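Long-range contacts in invasin (Yersinia enterocolitica, PDB 1P9H), which binds collagen through its trimeric head domain as a fibrillar outer-membrane adhesin and promotes bacterial attachment to and invasion of eukaryotic cells: residues T20-S25 with H56-G61; K93-S98 with A105-K110; V113-R118 with V126-N131. All blocks are in the same frame, centred on the assembly; numbering follows the deposited sequence. Where two conformers were deposited one is given.

Overall arrangement
Contacts 1 and 3 lie in the same long parallel sheet of the beta-roll, the one whose aliphatic face meets the other two subunits, and both are largely buried. Contact 2 joins neighbouring strands of the second, shorter sheet and is only partly buried. The chemistry follows the position: V22, I24, I58 and I60 in contact 1, like V113, I115, V126 and V128 in contact 3, form one apolar face, whereas contact 2 turns lysine and threonine groups and bridging waters outward. Contacts 2 and 3 touch through A108 and A114 inside the roll, their centres 11 Å apart. Contact 1 sits towards the N-terminal end, its centre about 24 Å from that of contact 3.

Contact 1 (T20-S25 with H56-G61); sequences TAVQIS and HSIAIG
The imidazole of H56 leans on T20. T20 O lies at the ring edge, in its plane, 3.7 Å from H56 CD2, while T20 CB comes up obliquely to the same H56 CD2 at 3.6 Å. The H56 side chain starts out away from T20, with CG beside the backbone N (chi1 -61°), which brings the ring back toward T20. Beyond this pair the segments become neighbouring rungs of the left-handed parallel beta-roll that forms the collagen-binding head. Strands 22-24 and 58-60 run 4.8 Å apart and only 9° from parallel, and their bonding is a regular parallel ladder. V22 brackets I58: its N donates to S57 O at 2.9 Å, and its O accepts from A59 N. I24 repeats the pattern around I60, with I24 N donating to A59 O at 2.8 Å and G61 N to I24 O at 3.0 Å.

V22, I24, I58 and I60 share one face, Q23 and A59 the other. The aliphatic face is part of the trimer interior, where I24 packs on I24, and I60 on V22, of the third subunit. On the opposite face A59 touches A52 of the neighbouring sheet, and Q23 OE1 accepts from A52 N while Q23 NE2 bonds to E35 and G33 of the second subunit. The Q23 amide is thus gripped by its own chain and by the second subunit. Along the aliphatic face I24 and I60 run alongside each other, with I24 CD1 and I60 CD1 3.9 Å apart.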
# COMPACT_ATOMS: atom_id res chain seq x y z
N THR A 20 12.38 -23.04 -14.54
CA THR A 20 12.63 -22.13 -13.44
C THR A 20 11.53 -21.08 -13.32
O THR A 20 11.41 -20.41 -12.29
CB THR A 20 13.97 -21.38 -13.62
OG1 THR A 20 13.91 -20.60 -14.82
CG2 THR A 20 15.13 -22.36 -13.69
N ALA A 21 10.73 -20.95 -14.36
CA ALA A 21 9.66 -19.95 -14.37
C ALA A 21 8.26 -20.55 -14.34
O ALA A 21 8.08 -21.74 -14.59
CB ALA A 21 9.81 -19.05 -15.59
N VAL A 22 7.29 -19.71 -14.02
CA VAL A 22 5.89 -20.13 -14.01
C VAL A 22 5.17 -19.29 -15.05
O VAL A 22 5.16 -18.06 -14.97
CB VAL A 22 5.22 -19.89 -12.64
CG1 VAL A 22 3.71 -20.14 -12.75
CG2 VAL A 22 5.83 -20.81 -11.59
N GLN A 23 4.60 -19.96 -16.04
CA GLN A 23 3.88 -19.27 -17.10
C GLN A 23 2.52 -19.93 -17.20
O GLN A 23 2.41 -21.11 -17.53
CB GLN A 23 4.64 -19.39 -18.42
CG GLN A 23 4.01 -18.66 -19.59
CD GLN A 23 4.88 -18.74 -20.83
OE1 GLN A 23 5.96 -18.14 -20.89
NE2 GLN A 23 4.42 -19.49 -21.83
N ILE A 24 1.47 -19.17 -16.91
CA ILE A 24 0.12 -19.71 -16.96
C ILE A 24 -0.78 -18.91 -17.88
O ILE A 24 -1.25 -17.82 -17.53
CB ILE A 24 -0.51 -19.75 -15.55
CG1 ILE A 24 0.39 -20.57 -14.61
CG2 ILE A 24 -1.90 -20.37 -15.62
CD1 ILE A 24 -0.06 -20.57 -13.17
N SER A 25 -1.01 -19.45 -19.07
CA SER A 25 -1.88 -18.81 -20.06
C SER A 25 -3.32 -19.20 -19.74
O SER A 25 -3.56 -20.11 -18.94
CB SER A 25 -1.50 -19.29 -21.46
OG SER A 25 -0.19 -18.89 -21.80
N HIS A 56 13.16 -17.62 -13.17
CA HIS A 56 12.41 -17.54 -11.92
C HIS A 56 11.23 -16.57 -11.98
O HIS A 56 10.60 -16.30 -10.96
CB HIS A 56 13.34 -17.12 -10.77
CG HIS A 56 14.46 -18.08 -10.53
ND1 HIS A 56 15.68 -17.68 -10.02
CD2 HIS A 56 14.55 -19.42 -10.70
CE1 HIS A 56 16.46 -18.74 -9.89
NE2 HIS A 56 15.80 -19.80 -10.30
N SER A 57 10.91 -16.06 -13.17
CA SER A 57 9.79 -15.13 -13.29
C SER A 57 8.45 -15.86 -13.27
O SER A 57 8.39 -17.08 -13.41
CB SER A 57 9.91 -14.29 -14.57
OG SER A 57 9.73 -15.07 -15.74
N ILE A 58 7.38 -15.09 -13.08
CA ILE A 58 6.03 -15.62 -13.02
C ILE A 58 5.10 -14.73 -13.83
O ILE A 58 5.03 -13.52 -13.60
CB ILE A 58 5.52 -15.65 -11.55
CG1 ILE A 58 6.41 -16.57 -10.71
CG2 ILE A 58 4.06 -16.10 -11.50
CD1 ILE A 58 6.12 -16.49 -9.22
N ALA A 59 4.39 -15.32 -14.79
CA ALA A 59 3.45 -14.58 -15.62
C ALA A 59 2.16 -15.38 -15.67
O ALA A 59 2.15 -16.51 -16.15
CB ALA A 59 4.01 -14.39 -17.03
N ILE A 60 1.08 -14.79 -15.17
CA ILE A 60 -0.21 -15.45 -15.12
C ILE A 60 -1.32 -14.56 -15.67
O ILE A 60 -1.49 -13.42 -15.23
CB ILE A 60 -0.57 -15.83 -13.66
CG1 ILE A 60 0.52 -16.73 -13.07
CG2 ILE A 60 -1.94 -16.52 -13.61
CD1 ILE A 60 0.30 -17.04 -11.60
N GLY A 61 -2.08 -15.08 -16.64
CA GLY A 61 -3.17 -14.32 -17.22
C GLY A 61 -3.03 -14.04 -18.70
O GLY A 61 -1.94 -14.11 -19.27
O HOH W 1 9.40 -19.12 -10.63

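Contact 2 (K93-S98 with A105-K110); sequences KALGDS and ASTAQK
The K93 chain slants across T107, while K110 lies along D97 and L95 covers the T107 methyl; K93, K110 and L95 lose the most surface here. K93 rises with chi1 at 55° and runs straight until a bend at chi4 turns NZ back to T107, within 3.0 Å of T107 OG1. One water ties this end together: it accepts from K93 NZ at 2.7 Å and from T107 OG1, and donates to S106 O at 3.0 Å. L95 CD1 reaches T107 CG2 at 3.6 Å. Beneath these side chains, three backbone bonds fix the parallel register of adjoining coils of the roll: K93 N to S106 O, A108 N to K93 O, and L95 N to A108 O at 2.8 Å. The strands then give way to a turn where G96 N is buried without a partner. K110 runs extended past it, its CG 3.5 Å from D97 O. D97 OD2 and K110 NZ stay 4.9 Å apart and share a water, weakly on the lysine side; D97 OD1 accepts a hydrogen bond from V83 N. The geometry therefore implies that D97 and K110 probably attract each other across a water, while backbone bonds set the register.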
# COMPACT_ATOMS: atom_id res chain seq x y z
N LYS A 93 1.33 -2.06 -14.88
CA LYS A 93 2.69 -2.12 -15.41
C LYS A 93 3.78 -1.56 -14.52
O LYS A 93 3.75 -0.40 -14.10
CB LYS A 93 2.75 -1.50 -16.81
CG LYS A 93 2.24 -0.08 -16.94
CD LYS A 93 2.22 0.34 -18.42
CE LYS A 93 1.88 1.81 -18.60
NZ LYS A 93 0.48 2.12 -18.20
N ALA A 94 4.74 -2.42 -14.21
CA ALA A 94 5.90 -2.07 -13.41
C ALA A 94 6.96 -1.87 -14.48
O ALA A 94 7.47 -2.83 -15.07
CB ALA A 94 6.27 -3.24 -12.49
N LEU A 95 7.28 -0.60 -14.74
CA LEU A 95 8.19 -0.22 -15.82
C LEU A 95 9.68 -0.06 -15.53
O LEU A 95 10.42 0.43 -16.38
CB LEU A 95 7.68 1.08 -16.44
CG LEU A 95 6.23 1.06 -16.92
CD1 LEU A 95 5.82 2.44 -17.40
CD2 LEU A 95 6.07 0.03 -18.02
N GLY A 96 10.11 -0.48 -14.35
CA GLY A 96 11.52 -0.36 -14.03
C GLY A 96 11.91 -1.41 -13.01
O GLY A 96 11.05 -2.07 -12.43
N ASP A 97 13.21 -1.58 -12.80
CA ASP A 97 13.68 -2.57 -11.83
C ASP A 97 13.07 -2.32 -10.46
O ASP A 97 12.91 -1.18 -10.03
CB ASP A 97 15.20 -2.52 -11.71
CG ASP A 97 15.91 -2.94 -12.98
OD1 ASP A 97 15.27 -3.55 -13.86
OD2 ASP A 97 17.12 -2.65 -13.10
N SER A 98 12.70 -3.42 -9.79
CA SER A 98 12.15 -3.38 -8.45
C SER A 98 10.82 -2.65 -8.25
O SER A 98 10.31 -2.60 -7.13
CB SER A 98 13.18 -2.79 -7.48
OG SER A 98 14.40 -3.51 -7.55
N ALA A 105 -4.63 -0.83 -14.31
CA ALA A 105 -3.98 0.31 -14.96
C ALA A 105 -3.07 1.12 -14.05
O ALA A 105 -2.89 2.32 -14.25
CB ALA A 105 -5.05 1.22 -15.58
N SER A 106 -2.50 0.46 -13.04
CA SER A 106 -1.58 1.14 -12.14
C SER A 106 -0.21 1.13 -12.82
O SER A 106 0.10 0.19 -13.56
CB SER A 106 -1.53 0.41 -10.79
OG SER A 106 -1.26 -0.97 -10.95
N THR A 107 0.59 2.16 -12.59
CA THR A 107 1.89 2.28 -13.23
C THR A 107 2.98 2.77 -12.28
O THR A 107 2.75 3.71 -11.51
CB THR A 107 1.82 3.26 -14.43
OG1 THR A 107 0.77 2.86 -15.31
CG2 THR A 107 3.14 3.27 -15.19
N ALA A 108 4.15 2.16 -12.35
CA ALA A 108 5.26 2.57 -11.50
C ALA A 108 6.61 2.46 -12.18
O ALA A 108 6.92 1.44 -12.80
CB ALA A 108 5.27 1.73 -10.21
N GLN A 109 7.40 3.52 -12.08
CA GLN A 109 8.73 3.53 -12.66
C GLN A 109 9.68 2.84 -11.70
O GLN A 109 9.27 2.41 -10.62
CB GLN A 109 9.19 4.97 -12.91
CG GLN A 109 8.41 5.70 -13.99
CD GLN A 109 8.46 4.97 -15.32
OE1 GLN A 109 9.52 4.56 -15.78
NE2 GLN A 109 7.30 4.82 -15.95
N LYS A 110 10.95 2.76 -12.08
CA LYS A 110 11.96 2.11 -11.24
C LYS A 110 11.89 2.45 -9.75
O LYS A 110 11.77 3.62 -9.37
CB LYS A 110 13.36 2.44 -11.76
CG LYS A 110 14.48 1.83 -10.93
CD LYS A 110 15.85 2.12 -11.54
CE LYS A 110 16.96 1.55 -10.67
NZ LYS A 110 18.30 1.74 -11.28
O HOH W 2 -0.90 0.77 -16.31
O HOH W 3 10.82 2.87 -17.93
O HOH W 4 18.28 -1.58 -10.64

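Contact 3 (V113-R118 with V126-N131); sequences VAIGAR and VAVGFN
F130 extends along A117 and R118 of the preceding coil, and its contacts pass from a carbonyl oxygen to a methyl and then to the arginine's side chain. CB starts near the A117 carbonyl; chi1 of -176° carries the ring alongside A117, and chi2 of -83° turns one face to A117 O. F130 CG is 3.8 Å from A117 O. Next, F130 CD2 meets A117 CB at 3.7 Å, and F130 CE2 meets the same methyl at 3.8 Å. At the far end F130 CZ touches R118 CD at 3.9 Å, with CE1 a little further from that methylene; R118 NH1 is 4.1 Å from F130 CZ. The extended arginine runs next to the ring in the same direction, and the guanidinium and ring planes are turned 42° from each other.

A117 O has a second role: N131 N donates to it at 3.0 Å, so one oxygen takes a backbone bond and also lies over one face of the ring. This bond extends the strand ladder into the turn, after A127 N to V113 O, I115 N to A127 O, and G129 N to I115 O at 2.8 Å. G116 and G129 occupy matching positions with positive phi, as do R118 and N131, so successive coils of the left-handed beta-roll repeat the same bend.

Strand 113-115 lies between 100-102 and 126-128, and strand 140-142 follows on the far side. A114 and A127 point into the roll, where both touch T121 of strand 120-121. On the other face I115 packs on I115 of both partner subunits, and V128 meets V126 of the third and V128 of the second, which places these strands at the heart of the trimer.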
# COMPACT_ATOMS: atom_id res chain seq x y z
N VAL A 113 6.38 2.63 -6.08
CA VAL A 113 5.25 1.89 -5.52
C VAL A 113 3.96 2.58 -5.97
O VAL A 113 3.77 3.77 -5.73
CB VAL A 113 5.28 1.89 -3.97
CG1 VAL A 113 3.99 1.28 -3.42
CG2 VAL A 113 6.49 1.12 -3.46
N ALA A 114 3.09 1.84 -6.65
CA ALA A 114 1.81 2.40 -7.09
C ALA A 114 0.72 1.41 -6.71
O ALA A 114 0.64 0.32 -7.28
CB ALA A 114 1.81 2.64 -8.60
N ILE A 115 -0.12 1.79 -5.75
CA ILE A 115 -1.19 0.93 -5.26
C ILE A 115 -2.56 1.58 -5.48
O ILE A 115 -2.82 2.68 -4.99
CB ILE A 115 -1.02 0.67 -3.75
CG1 ILE A 115 0.41 0.21 -3.44
CG2 ILE A 115 -2.04 -0.37 -3.28
CD1 ILE A 115 0.81 -1.09 -4.13
N GLY A 116 -3.42 0.89 -6.22
CA GLY A 116 -4.75 1.41 -6.50
C GLY A 116 -4.96 1.51 -7.99
O GLY A 116 -4.00 1.68 -8.75
N ALA A 117 -6.21 1.39 -8.44
CA ALA A 117 -6.47 1.50 -9.87
C ALA A 117 -6.05 2.89 -10.33
O ALA A 117 -6.30 3.88 -9.65
CB ALA A 117 -7.96 1.27 -10.14
N ARG A 118 -5.39 2.94 -11.48
CA ARG A 118 -4.91 4.19 -12.08
C ARG A 118 -3.84 4.93 -11.27
O ARG A 118 -3.47 6.05 -11.62
CB ARG A 118 -6.09 5.13 -12.36
CG ARG A 118 -7.03 4.62 -13.43
CD ARG A 118 -8.15 5.61 -13.71
NE ARG A 118 -9.06 5.13 -14.74
CZ ARG A 118 -10.16 5.78 -15.13
NH1 ARG A 118 -10.47 6.94 -14.56
NH2 ARG A 118 -10.93 5.27 -16.08
N VAL A 126 5.97 7.02 -4.31
CA VAL A 126 4.91 6.22 -3.72
C VAL A 126 3.57 6.86 -4.04
O VAL A 126 3.35 8.04 -3.76
CB VAL A 126 5.04 6.13 -2.18
CG1 VAL A 126 3.82 5.42 -1.60
CG2 VAL A 126 6.31 5.40 -1.80
N ALA A 127 2.67 6.08 -4.64
CA ALA A 127 1.34 6.56 -4.97
C ALA A 127 0.36 5.51 -4.47
O ALA A 127 0.41 4.36 -4.89
CB ALA A 127 1.19 6.74 -6.48
N VAL A 128 -0.50 5.90 -3.53
CA VAL A 128 -1.50 4.98 -3.00
C VAL A 128 -2.86 5.66 -3.08
O VAL A 128 -3.06 6.73 -2.51
CB VAL A 128 -1.23 4.60 -1.53
CG1 VAL A 128 -2.28 3.60 -1.06
CG2 VAL A 128 0.16 3.99 -1.40
N GLY A 129 -3.79 5.02 -3.78
CA GLY A 129 -5.12 5.58 -3.93
C GLY A 129 -5.55 5.60 -5.38
O GLY A 129 -4.71 5.69 -6.29
N PHE A 130 -6.85 5.53 -5.62
CA PHE A 130 -7.37 5.56 -6.97
C PHE A 130 -6.95 6.86 -7.64
O PHE A 130 -7.18 7.95 -7.12
CB PHE A 130 -8.90 5.44 -6.94
CG PHE A 130 -9.54 5.38 -8.30
CD1 PHE A 130 -9.79 6.54 -9.02
CD2 PHE A 130 -9.88 4.15 -8.86
CE1 PHE A 130 -10.38 6.48 -10.28
CE2 PHE A 130 -10.47 4.08 -10.12
CZ PHE A 130 -10.72 5.25 -10.83
N ASN A 131 -6.31 6.74 -8.80
CA ASN A 131 -5.85 7.89 -9.58
C ASN A 131 -4.84 8.79 -8.86
O ASN A 131 -4.70 9.97 -9.20
CB ASN A 131 -7.05 8.73 -10.04
CG ASN A 131 -6.69 9.70 -11.15
OD1 ASN A 131 -6.04 9.32 -12.12
ND2 ASN A 131 -7.12 10.95 -11.01
O HOH W 5 -2.75 8.45 -12.19